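Local coordinates for NigD-like protein (Bacteroides vulgatus ATCC 8482, PDB 3K6O) that is of unknown function but belongs to the NigD-like family, joining an N-terminal OB domain to a C-terminal beta-sandwich domain, at residues R58-Y63 / P213-L218. Residues are numbered along the deposited sequence; the frame is centred on the assembly and turned at random.
Sequences RIFGNY and PGFNPL
F60 drives the edge of its ring into one face of F215, a T-shaped pair with centroids 4.9 Å apart and planes at 88°. The touching is done by the CE1-CZ edge of F60. CZ lies 3.4 Å from F215 CG, displaced from the middle of the F215 ring toward its rim, and it also meets the methylene at the root of that ring, with F60 CZ 3.7 Å from F215 CB. The adjoining atom, F60 CE1, lies over the side of the ring at F215 CD2, 3.5 Å away. In return, F215 CG sits near the plane of the F60 ring, so the C-H edge of one phenyl points at the pi face of the other. Two torsions help bring the rings together: at F60 chi1 of -172° puts CG beside the carbonyl carbon and opposite the backbone N, carrying CE1 and CZ to F215, while in F215 chi1 of -63° sets CG beside the backbone N; with the ring's own rotation this presents a face to F60. The backbones stay well apart, 9.9 Å between the CA atoms of F60 and F215, a gap spanned by these two side chains. A serine in place of F215 would probably leave the CE1-CZ edge of F60 without the aromatic face it rests on and open a gap between strand and C-terminal segment. Beyond the pair, F60 also touches I17 of strand 16-23, V85 of strand 75-93 and L223 near the C-terminus. F215, just before N216, the N-cap of helix 217-221, also meets W112 and D110, so the C-terminal segment folds back to where strand 58-66 of the OB domain nears strand 107-113 of the C-terminal sandwich.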
loop_
_atom_site.group_PDB
_atom_site.type_symbol
_atom_site.label_atom_id
_atom_site.label_comp_id
_atom_site.label_asym_id
_atom_site.label_seq_id
_atom_site.Cartn_x
_atom_site.Cartn_y
_atom_site.Cartn_z
ATOM N N ARG A 58 -1.561 7.796 4.717
ATOM C CA ARG A 58 -2.149 6.495 4.581
ATOM C C ARG A 58 -2.060 5.777 5.928
ATOM O O ARG A 58 -0.997 5.811 6.576
ATOM C CB ARG A 58 -1.327 5.724 3.571
ATOM C CG ARG A 58 -1.924 4.409 3.179
ATOM C CD ARG A 58 -2.529 4.452 1.823
ATOM N NE ARG A 58 -2.881 3.111 1.315
ATOM C CZ ARG A 58 -4.126 2.709 1.051
ATOM N NH1 ARG A 58 -5.167 3.513 1.257
ATOM N NH2 ARG A 58 -4.329 1.488 0.566
ATOM N N ILE A 59 -3.142 5.094 6.324
ATOM C CA ILE A 59 -3.117 4.292 7.552
ATOM C C ILE A 59 -3.607 2.857 7.350
ATOM O O ILE A 59 -4.400 2.564 6.444
ATOM C CB ILE A 59 -3.943 4.980 8.690
ATOM C CG1 ILE A 59 -5.453 4.968 8.402
ATOM C CG2 ILE A 59 -3.460 6.401 8.864
ATOM C CD1 ILE A 59 -6.325 5.494 9.566
ATOM N N PHE A 60 -3.159 1.975 8.238
ATOM C CA PHE A 60 -3.711 0.633 8.388
ATOM C C PHE A 60 -4.415 0.707 9.739
ATOM O O PHE A 60 -3.776 0.842 10.799
ATOM C CB PHE A 60 -2.566 -0.387 8.345
ATOM C CG PHE A 60 -2.996 -1.822 8.294
ATOM C CD1 PHE A 60 -3.934 -2.271 7.381
ATOM C CD2 PHE A 60 -2.403 -2.752 9.125
ATOM C CE1 PHE A 60 -4.297 -3.630 7.329
ATOM C CE2 PHE A 60 -2.759 -4.097 9.082
ATOM C CZ PHE A 60 -3.690 -4.537 8.183
ATOM N N GLY A 61 -5.740 0.680 9.704
ATOM C CA GLY A 61 -6.519 1.061 10.860
ATOM C C GLY A 61 -7.480 0.026 11.377
ATOM O O GLY A 61 -7.750 -0.966 10.714
ATOM N N ASN A 62 -7.971 0.290 12.591
ATOM C CA ASN A 62 -8.937 -0.523 13.295
ATOM C C ASN A 62 -10.204 0.319 13.552
ATOM O O ASN A 62 -10.170 1.215 14.369
ATOM C CB ASN A 62 -8.314 -0.987 14.626
ATOM C CG ASN A 62 -9.236 -1.838 15.447
ATOM O OD1 ASN A 62 -10.463 -1.762 15.329
ATOM N ND2 ASN A 62 -8.655 -2.654 16.310
ATOM N N TYR A 63 -11.295 0.005 12.856
ATOM C CA TYR A 63 -12.540 0.778 12.895
ATOM C C TYR A 63 -13.686 -0.038 13.436
ATOM O O TYR A 63 -13.737 -1.253 13.245
ATOM C CB TYR A 63 -12.913 1.282 11.480
ATOM C CG TYR A 63 -11.712 1.607 10.631
ATOM C CD1 TYR A 63 -10.853 2.647 10.989
ATOM C CD2 TYR A 63 -11.410 0.869 9.505
ATOM C CE1 TYR A 63 -9.714 2.952 10.247
ATOM C CE2 TYR A 63 -10.249 1.164 8.727
ATOM C CZ TYR A 63 -9.414 2.206 9.126
ATOM O OH TYR A 63 -8.288 2.518 8.423
ATOM N N PRO A 213 -6.897 -8.747 0.773
ATOM C CA PRO A 213 -6.815 -9.752 1.839
ATOM C C PRO A 213 -7.616 -9.348 3.066
ATOM O O PRO A 213 -7.798 -8.175 3.297
ATOM C CB PRO A 213 -5.306 -9.819 2.166
ATOM C CG PRO A 213 -4.655 -8.831 1.328
ATOM C CD PRO A 213 -5.653 -7.975 0.656
ATOM N N GLY A 214 -8.112 -10.322 3.819
ATOM C CA GLY A 214 -8.675 -10.062 5.159
ATOM C C GLY A 214 -7.561 -9.918 6.193
ATOM O O GLY A 214 -6.553 -10.618 6.129
ATOM N N PHE A 215 -7.707 -8.980 7.122
ATOM C CA PHE A 215 -6.696 -8.795 8.182
ATOM C C PHE A 215 -7.332 -8.881 9.545
ATOM O O PHE A 215 -8.546 -8.738 9.671
ATOM C CB PHE A 215 -6.003 -7.434 8.045
ATOM C CG PHE A 215 -5.237 -7.269 6.770
ATOM C CD1 PHE A 215 -4.045 -7.955 6.569
ATOM C CD2 PHE A 215 -5.686 -6.402 5.779
ATOM C CE1 PHE A 215 -3.333 -7.802 5.389
ATOM C CE2 PHE A 215 -4.985 -6.253 4.605
ATOM C CZ PHE A 215 -3.806 -6.952 4.411
ATOM N N ASN A 216 -6.515 -9.085 10.573
ATOM C CA ASN A 216 -7.018 -8.997 11.948
ATOM C C ASN A 216 -6.119 -8.146 12.860
ATOM O O ASN A 216 -5.092 -7.643 12.413
ATOM C CB ASN A 216 -7.300 -10.398 12.503
ATOM C CG ASN A 216 -6.138 -11.323 12.369
ATOM O OD1 ASN A 216 -4.986 -10.953 12.633
ATOM N ND2 ASN A 216 -6.427 -12.559 11.980
ATOM N N PRO A 217 -6.530 -7.932 14.124
ATOM C CA PRO A 217 -5.752 -7.053 15.001
ATOM C C PRO A 217 -4.267 -7.393 15.159
ATOM O O PRO A 217 -3.438 -6.492 15.277
ATOM C CB PRO A 217 -6.489 -7.178 16.338
ATOM C CG PRO A 217 -7.924 -7.361 15.908
ATOM C CD PRO A 217 -7.815 -8.310 14.744
ATOM N N LEU A 218 -3.924 -8.675 15.157
ATOM C CA LEU A 218 -2.524 -9.059 15.276
ATOM C C LEU A 218 -1.736 -8.492 14.119
ATOM O O LEU A 218 -0.593 -8.052 14.303
ATOM C CB LEU A 218 -2.355 -10.589 15.351
ATOM C CG LEU A 218 -0.929 -11.105 15.654
ATOM C CD1 LEU A 218 -0.350 -10.514 16.964
ATOM C CD2 LEU A 218 -0.922 -12.630 15.711
#